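Local coordinates for protein EreC (Klebsiella pneumoniae, PDB 6XCQ) that probably hydrolyses the lactone ring of erythromycin and related macrolides, an esterase activity that gives bacteria resistance to these antibiotics, at residues 186-191 and 220-225; 179-184 and 226-231; 401-406 and 415-420; 372-375 and 379-382. The protein carries 1 engineered substitution. All coordinates share one frame; numbering follows the deposited sequence.

Contact 1. Residues 186-191 and 220-225; sequences DELTHL and SGVTRL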
loop_
_atom_site.group_PDB
_atom_site.type_symbol
_atom_site.label_atom_id
_atom_site.label_comp_id
_atom_site.label_asym_id
_atom_site.label_seq_id
_atom_site.Cartn_x
_atom_site.Cartn_y
_atom_site.Cartn_z
ATOM N N ASP A 186 -23.591 14.659 -9.353
ATOM C CA ASP A 186 -23.303 14.786 -10.779
ATOM C C ASP A 186 -22.572 16.089 -11.078
ATOM O O ASP A 186 -21.698 16.130 -11.952
ATOM C CB ASP A 186 -24.598 14.685 -11.580
ATOM C CG ASP A 186 -25.164 13.280 -11.581
ATOM O OD1 ASP A 186 -24.391 12.323 -11.797
ATOM O OD2 ASP A 186 -26.380 13.129 -11.366
ATOM N N GLU A 187 -22.910 17.159 -10.358
ATOM C CA GLU A 187 -22.118 18.378 -10.449
ATOM C C GLU A 187 -20.665 18.103 -10.069
ATOM O O GLU A 187 -19.737 18.538 -10.764
ATOM C CB GLU A 187 -22.730 19.452 -9.551
ATOM C CG GLU A 187 -22.021 20.793 -9.583
ATOM C CD GLU A 187 -22.984 21.968 -9.613
ATOM N N LEU A 188 -20.451 17.341 -8.992
ATOM C CA LEU A 188 -19.095 17.013 -8.557
ATOM C C LEU A 188 -18.350 16.219 -9.616
ATOM O O LEU A 188 -17.164 16.460 -9.869
ATOM C CB LEU A 188 -19.148 16.219 -7.255
ATOM C CG LEU A 188 -19.270 17.066 -6.004
ATOM C CD1 LEU A 188 -19.428 16.141 -4.812
ATOM C CD2 LEU A 188 -18.024 17.943 -5.864
ATOM N N THR A 189 -19.026 15.251 -10.230
ATOM C CA THR A 189 -18.413 14.470 -11.295
ATOM C C THR A 189 -17.907 15.367 -12.414
ATOM O O THR A 189 -16.776 15.206 -12.894
ATOM C CB THR A 189 -19.425 13.468 -11.834
ATOM O OG1 THR A 189 -20.010 12.760 -10.731
ATOM C CG2 THR A 189 -18.751 12.499 -12.786
ATOM N N HIS A 190 -18.741 16.311 -12.854
ATOM C CA HIS A 190 -18.320 17.231 -13.901
ATOM C C HIS A 190 -17.190 18.125 -13.419
ATOM O O HIS A 190 -16.205 18.325 -14.138
ATOM C CB HIS A 190 -19.506 18.072 -14.372
ATOM C CG HIS A 190 -20.471 17.315 -15.228
ATOM N ND1 HIS A 190 -21.719 16.931 -14.786
ATOM C CD2 HIS A 190 -20.362 16.850 -16.496
ATOM C CE1 HIS A 190 -22.342 16.273 -15.747
ATOM N NE2 HIS A 190 -21.541 16.211 -16.795
ATOM N N LEU A 191 -17.309 18.654 -12.196
ATOM C CA LEU A 191 -16.279 19.538 -11.668
ATOM C C LEU A 191 -14.906 18.879 -11.671
ATOM O O LEU A 191 -13.890 19.570 -11.807
ATOM C CB LEU A 191 -16.639 19.977 -10.253
ATOM C CG LEU A 191 -17.136 21.402 -10.060
ATOM C CD1 LEU A 191 -17.767 21.527 -8.691
ATOM C CD2 LEU A 191 -15.967 22.358 -10.202
ATOM N N SER A 220 -15.626 21.561 -0.802
ATOM C CA SER A 220 -16.808 21.858 0.000
ATOM C C SER A 220 -17.975 20.957 -0.388
ATOM O O SER A 220 -18.760 20.539 0.474
ATOM C CB SER A 220 -17.184 23.330 -0.152
ATOM O OG SER A 220 -16.118 24.167 0.272
ATOM N N GLY A 221 -18.103 20.645 -1.680
ATOM C CA GLY A 221 -19.180 19.775 -2.123
ATOM C C GLY A 221 -19.083 18.390 -1.515
ATOM O O GLY A 221 -20.093 17.798 -1.127
ATOM N N VAL A 222 -17.858 17.865 -1.396
ATOM C CA VAL A 222 -17.676 16.546 -0.805
ATOM C C VAL A 222 -17.986 16.585 0.687
ATOM O O VAL A 222 -18.633 15.676 1.220
ATOM C CB VAL A 222 -16.257 16.018 -1.100
ATOM C CG1 VAL A 222 -15.932 14.836 -0.235
ATOM C CG2 VAL A 222 -16.159 15.601 -2.569
ATOM N N THR A 223 -17.568 17.648 1.381
ATOM C CA THR A 223 -17.898 17.767 2.800
ATOM C C THR A 223 -19.415 17.814 3.017
ATOM O O THR A 223 -19.943 17.150 3.917
ATOM C CB THR A 223 -17.209 19.006 3.386
ATOM O OG1 THR A 223 -15.780 18.796 3.400
ATOM C CG2 THR A 223 -17.664 19.269 4.787
ATOM N N ARG A 224 -20.131 18.588 2.197
ATOM C CA ARG A 224 -21.588 18.627 2.310
ATOM C C ARG A 224 -22.179 17.231 2.179
ATOM O O ARG A 224 -23.032 16.824 2.980
ATOM C CB ARG A 224 -22.178 19.561 1.249
ATOM C CG ARG A 224 -23.682 19.845 1.410
ATOM C CD ARG A 224 -24.550 18.951 0.518
ATOM N NE ARG A 224 -25.857 19.537 0.239
ATOM C CZ ARG A 224 -26.944 19.349 0.981
ATOM N NH1 ARG A 224 -26.893 18.595 2.080
ATOM N NH2 ARG A 224 -28.085 19.931 0.630
ATOM N N LEU A 225 -21.719 16.473 1.184
ATOM C CA LEU A 225 -22.233 15.123 0.974
ATOM C C LEU A 225 -21.917 14.215 2.149
ATOM O O LEU A 225 -22.750 13.397 2.545
ATOM C CB LEU A 225 -21.633 14.523 -0.297
ATOM C CG LEU A 225 -22.518 14.613 -1.528
ATOM C CD1 LEU A 225 -21.686 14.371 -2.766
ATOM C CD2 LEU A 225 -23.676 13.628 -1.433
#
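L188 and G221 mark the close point of two helices that run nearly antiparallel, the short axes of 186-191 and 220-225 approaching to 10.6 Å at an angle of 152°, with the two CA atoms 7.0 Å apart. L188 does the work on one side of this small, buried interface. Its first torsion (chi1 -84°) sets CG beside the backbone N, and from there the forked end reaches across to the other helix. One branch makes the nearest contacts: CD1 of L188 meets CD1 of L225 at 3.5 Å, the two leucines approaching tip to tip, and it lies 4.0 Å from CG2 of V222, whose side chain crosses that of L188 at about a right angle. The same methyl rests on the backbone, 4.0 Å from the carbonyl carbon of G221, a residue without a side chain to hold the leucine off. The pairing belongs to an all-helical part of the esterase, about 27 Å from the centre of the chain, in which helix 212-231 packs against both helix 182-191 and helix 244-267. V222 also packs on I255, E256 and L259 of the third helix. L188 extends its own grip to A218, one turn before V222. The carbonyl oxygen of G221 accepts the helical bond from L225 N at 3.1 Å and a second one from H184 NE2, so that a side chain of one helix is tied to the backbone of the other.

Contact 2. Residues 179-184 and 226-231; sequences HLIKPH and KLRLAS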
loop_
_atom_site.group_PDB
_atom_site.type_symbol
_atom_site.label_atom_id
_atom_site.label_comp_id
_atom_site.label_asym_id
_atom_site.label_seq_id
_atom_site.Cartn_x
_atom_site.Cartn_y
_atom_site.Cartn_z
ATOM N N HIS A 179 -31.863 9.829 -3.846
ATOM C CA HIS A 179 -31.889 10.515 -5.135
ATOM C C HIS A 179 -31.933 12.032 -4.997
ATOM O O HIS A 179 -31.517 12.734 -5.927
ATOM C CB HIS A 179 -33.080 10.031 -5.971
ATOM C CG HIS A 179 -32.990 10.411 -7.416
ATOM N ND1 HIS A 179 -33.324 11.668 -7.877
ATOM C CD2 HIS A 179 -32.587 9.707 -8.502
ATOM C CE1 HIS A 179 -33.135 11.720 -9.183
ATOM N NE2 HIS A 179 -32.693 10.543 -9.589
ATOM N N LEU A 180 -32.381 12.549 -3.847
ATOM C CA LEU A 180 -32.425 13.993 -3.618
ATOM C C LEU A 180 -31.067 14.656 -3.803
ATOM O O LEU A 180 -31.001 15.842 -4.141
ATOM C CB LEU A 180 -32.932 14.288 -2.207
ATOM C CG LEU A 180 -34.417 14.026 -1.940
ATOM C CD1 LEU A 180 -34.711 14.086 -0.441
ATOM C CD2 LEU A 180 -35.260 15.013 -2.721
ATOM N N ILE A 181 -29.975 13.935 -3.562
ATOM C CA ILE A 181 -28.647 14.534 -3.636
ATOM C C ILE A 181 -27.897 14.094 -4.892
ATOM O O ILE A 181 -26.708 14.399 -5.048
ATOM C CB ILE A 181 -27.840 14.253 -2.347
ATOM C CG1 ILE A 181 -26.762 15.318 -2.131
ATOM C CG2 ILE A 181 -27.230 12.843 -2.342
ATOM C CD1 ILE A 181 -27.260 16.564 -1.452
ATOM N N LYS A 182 -28.575 13.408 -5.812
ATOM C CA LYS A 182 -27.931 12.998 -7.058
ATOM C C LYS A 182 -27.490 14.154 -7.954
ATOM O O LYS A 182 -26.435 14.020 -8.599
ATOM C CB LYS A 182 -28.861 12.053 -7.827
ATOM C CG LYS A 182 -28.385 11.707 -9.230
ATOM C CD LYS A 182 -28.152 10.215 -9.396
ATOM C CE LYS A 182 -28.190 9.810 -10.860
ATOM N NZ LYS A 182 -27.233 10.586 -11.695
ATOM N N PRO A 183 -28.221 15.270 -8.082
ATOM C CA PRO A 183 -27.671 16.379 -8.886
ATOM C C PRO A 183 -26.346 16.891 -8.343
ATOM O O PRO A 183 -25.435 17.221 -9.110
ATOM C CB PRO A 183 -28.764 17.453 -8.802
ATOM C CG PRO A 183 -30.004 16.725 -8.444
ATOM C CD PRO A 183 -29.586 15.566 -7.603
ATOM N N HIS A 184 -26.233 16.957 -7.018
ATOM C CA HIS A 184 -25.008 17.407 -6.370
ATOM C C HIS A 184 -23.839 16.472 -6.681
ATOM O O HIS A 184 -22.731 16.937 -6.965
ATOM C CB HIS A 184 -25.279 17.528 -4.867
ATOM C CG HIS A 184 -24.125 18.035 -4.060
ATOM N ND1 HIS A 184 -23.934 19.373 -3.789
ATOM C CD2 HIS A 184 -23.126 17.378 -3.422
ATOM C CE1 HIS A 184 -22.854 19.521 -3.039
ATOM N NE2 HIS A 184 -22.347 18.324 -2.800
ATOM N N LYS A 226 -20.695 14.320 2.677
ATOM C CA LYS A 226 -20.260 13.466 3.776
ATOM C C LYS A 226 -21.128 13.657 5.009
ATOM O O LYS A 226 -21.468 12.689 5.701
ATOM C CB LYS A 226 -18.819 13.797 4.126
ATOM C CG LYS A 226 -18.213 12.920 5.198
ATOM C CD LYS A 226 -16.836 13.441 5.563
ATOM C CE LYS A 226 -16.568 13.312 7.048
ATOM N NZ LYS A 226 -16.009 11.980 7.375
ATOM N N LEU A 227 -21.443 14.909 5.330
ATOM C CA LEU A 227 -22.229 15.196 6.526
ATOM C C LEU A 227 -23.703 14.842 6.329
ATOM O O LEU A 227 -24.372 14.415 7.277
ATOM C CB LEU A 227 -22.071 16.672 6.900
ATOM C CG LEU A 227 -20.915 17.095 7.825
ATOM C CD1 LEU A 227 -19.633 16.378 7.514
ATOM C CD2 LEU A 227 -20.701 18.602 7.756
ATOM N N ARG A 228 -24.226 15.001 5.118
ATOM C CA ARG A 228 -25.604 14.589 4.876
ATOM C C ARG A 228 -25.749 13.079 5.031
ATOM O O ARG A 228 -26.671 12.600 5.704
ATOM C CB ARG A 228 -26.073 15.037 3.492
ATOM C CG ARG A 228 -27.496 14.540 3.189
ATOM C CD ARG A 228 -27.996 14.941 1.800
ATOM N NE ARG A 228 -29.248 14.266 1.448
ATOM C CZ ARG A 228 -30.465 14.683 1.809
ATOM N NH1 ARG A 228 -30.617 15.767 2.567
ATOM N NH2 ARG A 228 -31.539 13.993 1.436
ATOM N N LEU A 229 -24.819 12.311 4.456
ATOM C CA LEU A 229 -24.945 10.856 4.509
ATOM C C LEU A 229 -24.848 10.349 5.935
ATOM O O LEU A 229 -25.607 9.461 6.339
ATOM C CB LEU A 229 -23.871 10.188 3.648
ATOM C CG LEU A 229 -24.244 9.869 2.198
ATOM C CD1 LEU A 229 -24.974 8.546 2.095
ATOM C CD2 LEU A 229 -25.082 10.979 1.599
ATOM N N ALA A 230 -23.894 10.873 6.708
ATOM C CA ALA A 230 -23.779 10.433 8.092
ATOM C C ALA A 230 -25.032 10.800 8.884
ATOM O O ALA A 230 -25.477 10.031 9.745
ATOM C CB ALA A 230 -22.530 11.033 8.732
ATOM N N SER A 231 -25.618 11.964 8.600
ATOM C CA SER A 231 -26.802 12.379 9.347
ATOM C C SER A 231 -27.997 11.479 9.053
ATOM O O SER A 231 -28.866 11.307 9.921
ATOM C CB SER A 231 -27.128 13.844 9.036
ATOM O OG SER A 231 -27.857 13.973 7.827
#
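R228 lays its extended side chain over I181, with CD of R228 3.7 Å from CD1 of I181 and 4.1 Å from its CG1. The two side chains slide past each other in opposite directions, so the overlap continues outward and NE of R228 comes to lie 4.0 Å from CB of I181. Reach comes from the torsions: CG of R228 is anti to the backbone N (chi1 177°) and the chain stays straight as far as NE. Beyond that point L180 takes over, crossing the arginine at about a right angle and placing its CD1 3.7 Å from NH2 of R228. Both hydrophobic residues meet the guanidinium obliquely, while its charge is answered by a salt bridge from NE to D178. The contact lies where a 3-10 turn, 179-181, leads into helix 182-191, and I181 is the N-cap residue of that helix. K182 N closes the turn on H179 O at 3.0 Å. Opposite this start runs the last part of helix 212-231, where S231 OG donates to R228 O at 2.8 Å, tilted 23° from the carbonyl plane. I181 also touches R224 and L225 of that helix and I174 of helix 164-177, so this one residue packs on two other helices. Farther round helix 212-231, L229 packs on A248 and I252 of helix 244-267, and K226 forms a salt bridge with E253.

Contact 3. Residues 401-406 and 415-420; sequences MKAKRM and TNLSEA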
loop_
_atom_site.group_PDB
_atom_site.type_symbol
_atom_site.label_atom_id
_atom_site.label_comp_id
_atom_site.label_asym_id
_atom_site.label_seq_id
_atom_site.Cartn_x
_atom_site.Cartn_y
_atom_site.Cartn_z
ATOM N N MET A 401 21.470 -3.273 19.498
ATOM C CA MET A 401 22.275 -3.339 18.286
ATOM C C MET A 401 22.647 -1.933 17.863
ATOM O O MET A 401 22.029 -0.952 18.283
ATOM C CB MET A 401 21.540 -4.052 17.143
ATOM C CG MET A 401 20.416 -3.254 16.543
ATOM S SD MET A 401 19.509 -4.203 15.301
ATOM C CE MET A 401 17.862 -3.500 15.506
ATOM N N LYS A 402 23.669 -1.858 17.016
ATOM C CA LYS A 402 24.171 -0.599 16.488
ATOM C C LYS A 402 23.295 -0.028 15.389
ATOM O O LYS A 402 23.481 1.139 15.030
ATOM C CB LYS A 402 25.597 -0.767 15.932
ATOM C CG LYS A 402 26.644 -1.128 16.979
ATOM C CD LYS A 402 28.075 -1.053 16.431
ATOM C CE LYS A 402 28.336 -2.082 15.348
ATOM N NZ LYS A 402 29.810 -2.292 15.130
ATOM N N ALA A 403 22.380 -0.824 14.839
ATOM C CA ALA A 403 21.628 -0.427 13.658
ATOM C C ALA A 403 20.647 0.686 14.007
ATOM O O ALA A 403 19.809 0.536 14.902
ATOM C CB ALA A 403 20.895 -1.631 13.076
ATOM N N LYS A 404 20.761 1.801 13.305
ATOM C CA LYS A 404 19.820 2.902 13.450
ATOM C C LYS A 404 19.272 3.393 12.125
ATOM O O LYS A 404 18.327 4.193 12.126
ATOM C CB LYS A 404 20.488 4.077 14.173
ATOM C CG LYS A 404 20.492 3.923 15.685
ATOM C CD LYS A 404 21.320 5.019 16.326
ATOM C CE LYS A 404 21.234 4.936 17.847
ATOM N NZ LYS A 404 21.940 3.720 18.323
ATOM N N ARG A 405 19.834 2.963 11.000
ATOM C CA ARG A 405 19.363 3.397 9.698
ATOM C C ARG A 405 19.167 2.185 8.798
ATOM O O ARG A 405 19.771 1.129 9.008
ATOM C CB ARG A 405 20.317 4.431 9.057
ATOM C CG ARG A 405 21.761 4.001 8.871
ATOM C CD ARG A 405 22.650 5.209 8.532
ATOM N NE ARG A 405 23.198 5.845 9.728
ATOM C CZ ARG A 405 22.809 7.026 10.197
ATOM N NH1 ARG A 405 21.870 7.718 9.569
ATOM N NH2 ARG A 405 23.360 7.516 11.295
ATOM N N MET A 406 18.271 2.331 7.816
ATOM C CA MET A 406 17.982 1.260 6.870
ATOM C C MET A 406 17.734 1.874 5.503
ATOM O O MET A 406 17.176 2.968 5.397
ATOM C CB MET A 406 16.766 0.422 7.317
ATOM C CG MET A 406 16.458 -0.781 6.418
ATOM S SD MET A 406 15.379 -1.974 7.260
ATOM C CE MET A 406 14.035 -0.892 7.742
ATOM N N THR A 415 15.819 5.721 12.461
ATOM C CA THR A 415 14.768 5.598 13.465
ATOM C C THR A 415 15.278 4.639 14.536
ATOM O O THR A 415 16.417 4.154 14.473
ATOM C CB THR A 415 13.460 5.119 12.812
ATOM O OG1 THR A 415 12.366 5.222 13.739
ATOM C CG2 THR A 415 13.616 3.700 12.349
ATOM N N ASN A 416 14.440 4.394 15.536
ATOM C CA ASN A 416 14.646 3.294 16.476
ATOM C C ASN A 416 14.037 2.058 15.840
ATOM O O ASN A 416 12.810 1.908 15.817
ATOM C CB ASN A 416 14.000 3.582 17.831
ATOM C CG ASN A 416 14.216 2.461 18.843
ATOM O OD1 ASN A 416 14.119 1.269 18.530
ATOM N ND2 ASN A 416 14.511 2.846 20.072
ATOM N N LEU A 417 14.889 1.157 15.354
ATOM C CA LEU A 417 14.396 0.047 14.550
ATOM C C LEU A 417 13.692 -1.022 15.380
ATOM O O LEU A 417 12.902 -1.789 14.820
ATOM C CB LEU A 417 15.544 -0.556 13.723
ATOM C CG LEU A 417 16.045 0.400 12.630
ATOM C CD1 LEU A 417 17.459 0.041 12.193
ATOM C CD2 LEU A 417 15.111 0.423 11.415
ATOM N N SER A 418 13.945 -1.097 16.688
ATOM C CA SER A 418 13.169 -2.012 17.527
ATOM C C SER A 418 11.721 -1.554 17.654
ATOM O O SER A 418 10.801 -2.379 17.729
ATOM C CB SER A 418 13.805 -2.136 18.912
ATOM O OG SER A 418 13.899 -0.869 19.542
ATOM N N GLU A 419 11.499 -0.246 17.695
ATOM C CA GLU A 419 10.143 0.278 17.756
ATOM C C GLU A 419 9.509 0.371 16.378
ATOM O O GLU A 419 8.279 0.313 16.259
ATOM C CB GLU A 419 10.171 1.662 18.393
ATOM C CG GLU A 419 10.756 1.650 19.785
ATOM C CD GLU A 419 10.337 2.857 20.568
ATOM O OE1 GLU A 419 9.859 2.692 21.710
ATOM O OE2 GLU A 419 10.491 3.978 20.027
ATOM N N ALA A 420 10.330 0.527 15.336
ATOM C CA ALA A 420 9.821 0.811 13.999
ATOM C C ALA A 420 9.302 -0.441 13.306
ATOM O O ALA A 420 8.281 -0.384 12.609
ATOM C CB ALA A 420 10.919 1.468 13.161
HETATM O O HOH W 1 17.547 1.360 16.398
#
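L417 is the bump of this contact, and the chain from M401 to M406 curves around it as the hollow. Different branches of the leucine meet different neighbours. CD1 of L417 settles against A403, 3.9 Å from CB and 3.6 Å from the carbonyl oxygen of that residue, and also rests on the K404-R405 peptide. CD2 of L417 meets CE of M406 at 4.0 Å, and M379 of helix 379-387 adds a further wall to the pocket. CE of M401 comes within 4.1 Å of CB of L417 in one conformer, a contact that is doubtful because M401 has a second one. The setting is the base of a two-stranded beta hairpin, 405-408 with 411-414, which leads through T415 and N416 into the short helix 417-420. There T415 N donates to K404 O at 3.0 Å, nearly along the C=O axis. A water bridges the two segments beside it, donating to A403 O at 2.8 Å and accepting from L417 N at 2.9 Å, so the first turn of the helix is joined to the facing loop. N416 caps that turn: its OD1 accepts from E419 N at 3.1 Å, with the donor 48° above the carbonyl plane.

Contact 4. Residues 372-375 and 379-382; sequences DAIR and MEQY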
loop_
_atom_site.group_PDB
_atom_site.type_symbol
_atom_site.label_atom_id
_atom_site.label_comp_id
_atom_site.label_asym_id
_atom_site.label_seq_id
_atom_site.Cartn_x
_atom_site.Cartn_y
_atom_site.Cartn_z
ATOM N N ASP A 372 22.144 3.499 -1.296
ATOM C CA ASP A 372 22.863 4.194 -0.230
ATOM C C ASP A 372 23.963 3.314 0.353
ATOM O O ASP A 372 23.783 2.102 0.525
ATOM C CB ASP A 372 21.889 4.608 0.881
ATOM C CG ASP A 372 22.462 5.681 1.790
ATOM O OD1 ASP A 372 23.312 6.462 1.312
ATOM O OD2 ASP A 372 22.069 5.741 2.980
ATOM N N ALA A 373 25.105 3.936 0.670
ATOM C CA ALA A 373 26.227 3.217 1.267
ATOM C C ALA A 373 25.828 2.523 2.563
ATOM O O ALA A 373 25.097 3.072 3.389
ATOM C CB ALA A 373 27.387 4.175 1.548
ATOM N N ILE A 374 26.351 1.322 2.765
ATOM C CA ILE A 374 26.091 0.575 3.991
ATOM C C ILE A 374 27.086 1.045 5.051
ATOM O O ILE A 374 28.296 0.971 4.846
ATOM C CB ILE A 374 26.212 -0.934 3.733
ATOM C CG1 ILE A 374 25.116 -1.365 2.746
ATOM C CG2 ILE A 374 26.187 -1.743 5.041
ATOM C CD1 ILE A 374 25.394 -2.725 2.061
ATOM N N ARG A 375 26.584 1.544 6.176
ATOM C CA ARG A 375 27.439 2.088 7.221
ATOM C C ARG A 375 27.356 1.229 8.477
ATOM O O ARG A 375 26.543 0.296 8.576
ATOM C CB ARG A 375 27.067 3.544 7.521
ATOM C CG ARG A 375 27.253 4.424 6.314
ATOM C CD ARG A 375 26.768 5.826 6.542
ATOM N NE ARG A 375 26.621 6.534 5.274
ATOM C CZ ARG A 375 25.512 6.506 4.537
ATOM N NH1 ARG A 375 24.452 5.805 4.942
ATOM N NH2 ARG A 375 25.462 7.175 3.391
ATOM N N MET A 379 21.168 -1.165 9.373
ATOM C CA MET A 379 20.607 -2.508 9.500
ATOM C C MET A 379 21.296 -3.470 8.538
ATOM O O MET A 379 21.483 -4.651 8.847
ATOM C CB MET A 379 19.101 -2.475 9.246
ATOM C CG MET A 379 18.427 -3.851 9.302
ATOM S SD MET A 379 18.598 -4.737 10.878
ATOM C CE MET A 379 17.925 -3.556 11.999
ATOM N N GLU A 380 21.675 -2.973 7.361
ATOM C CA GLU A 380 22.382 -3.798 6.388
ATOM C C GLU A 380 23.689 -4.336 6.955
ATOM O O GLU A 380 24.056 -5.489 6.701
ATOM C CB GLU A 380 22.640 -2.982 5.114
ATOM C CG GLU A 380 21.347 -2.673 4.316
ATOM C CD GLU A 380 20.474 -1.578 4.931
ATOM O OE1 GLU A 380 20.999 -0.747 5.708
ATOM O OE2 GLU A 380 19.255 -1.540 4.617
ATOM N N GLN A 381 24.412 -3.517 7.725
ATOM C CA GLN A 381 25.674 -3.996 8.278
ATOM C C GLN A 381 25.434 -5.057 9.333
ATOM O O GLN A 381 26.198 -6.032 9.437
ATOM C CB GLN A 381 26.479 -2.845 8.874
ATOM C CG GLN A 381 27.838 -3.306 9.403
ATOM C CD GLN A 381 28.744 -3.778 8.289
ATOM O OE1 GLN A 381 29.019 -3.039 7.354
ATOM N NE2 GLN A 381 29.207 -5.017 8.384
ATOM N N TYR A 382 24.388 -4.868 10.137
ATOM C CA TYR A 382 24.010 -5.867 11.129
ATOM C C TYR A 382 23.714 -7.206 10.469
ATOM O O TYR A 382 24.145 -8.256 10.957
ATOM C CB TYR A 382 22.788 -5.367 11.894
ATOM C CG TYR A 382 22.269 -6.283 12.981
ATOM C CD1 TYR A 382 22.756 -6.196 14.283
ATOM C CD2 TYR A 382 21.266 -7.208 12.714
ATOM C CE1 TYR A 382 22.270 -7.017 15.281
ATOM C CE2 TYR A 382 20.772 -8.030 13.704
ATOM C CZ TYR A 382 21.272 -7.927 14.984
ATOM O OH TYR A 382 20.780 -8.747 15.965
#
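E380 OE2 is gripped by two groups, the hydroxyl of T344 and the backbone N of R407, and while its carboxylate is held there its CB faces I374. Both CG1 and CG2 of I374 lie 3.8 Å from CB of E380, the two side chains crossing obliquely. Turned back at chi2 (75°), the glutamate bends its acid group toward the polar partners and leaves its aliphatic root to the isoleucine. CG2 of I374 also sits 3.7 Å from Q381 N, and the oxygen OE1 of Q381 passes 3.9 Å from the same methyl. Beside them R375 O comes close to CB of Q381, at 3.2 Å. The contact folds the loop that follows strand 365-370 back on the first turn of helix 379-387, only a few residues farther along the chain. S378 bridges the gap, its OG bonded both to R375 O and to Q381 N. Within the loop, R375 takes D372 end-on in a salt bridge whose two bonds fix the guanidinium's rotation: NH2 of R375 meets OD1 of D372 at 3.1 Å, on the syn side but 33° out of the carboxylate plane, and NH1 meets OD2 from above that plane. A373 O lies 3.2 Å above one face of the R375 guanidinium, offset toward the rim. D372 OD2 has a second partner in S412 OG, while Q381 NE2 reaches along its own helix to D385.

Starting from the N terminus, the chain first reaches contact 2, whose segments 179-184 and 226-231 close a largely helical loop; contact 1 lies within it, joining 186-191 to 220-225 along the same two helices, 182-191 and 212-231. The centres of this nested pair are 10 Å apart. Well over a hundred residues later contact 4 closes a very short loop before helix 379-387, and contact 3, in series after it, closes the hairpin 405-414. These two also touch, R405 O lying 2.7 Å from M379 N in a probable hydrogen bond. The pairs occupy opposite sides of the chain's centre, contacts 1 and 3 being about 44 Å apart between centres.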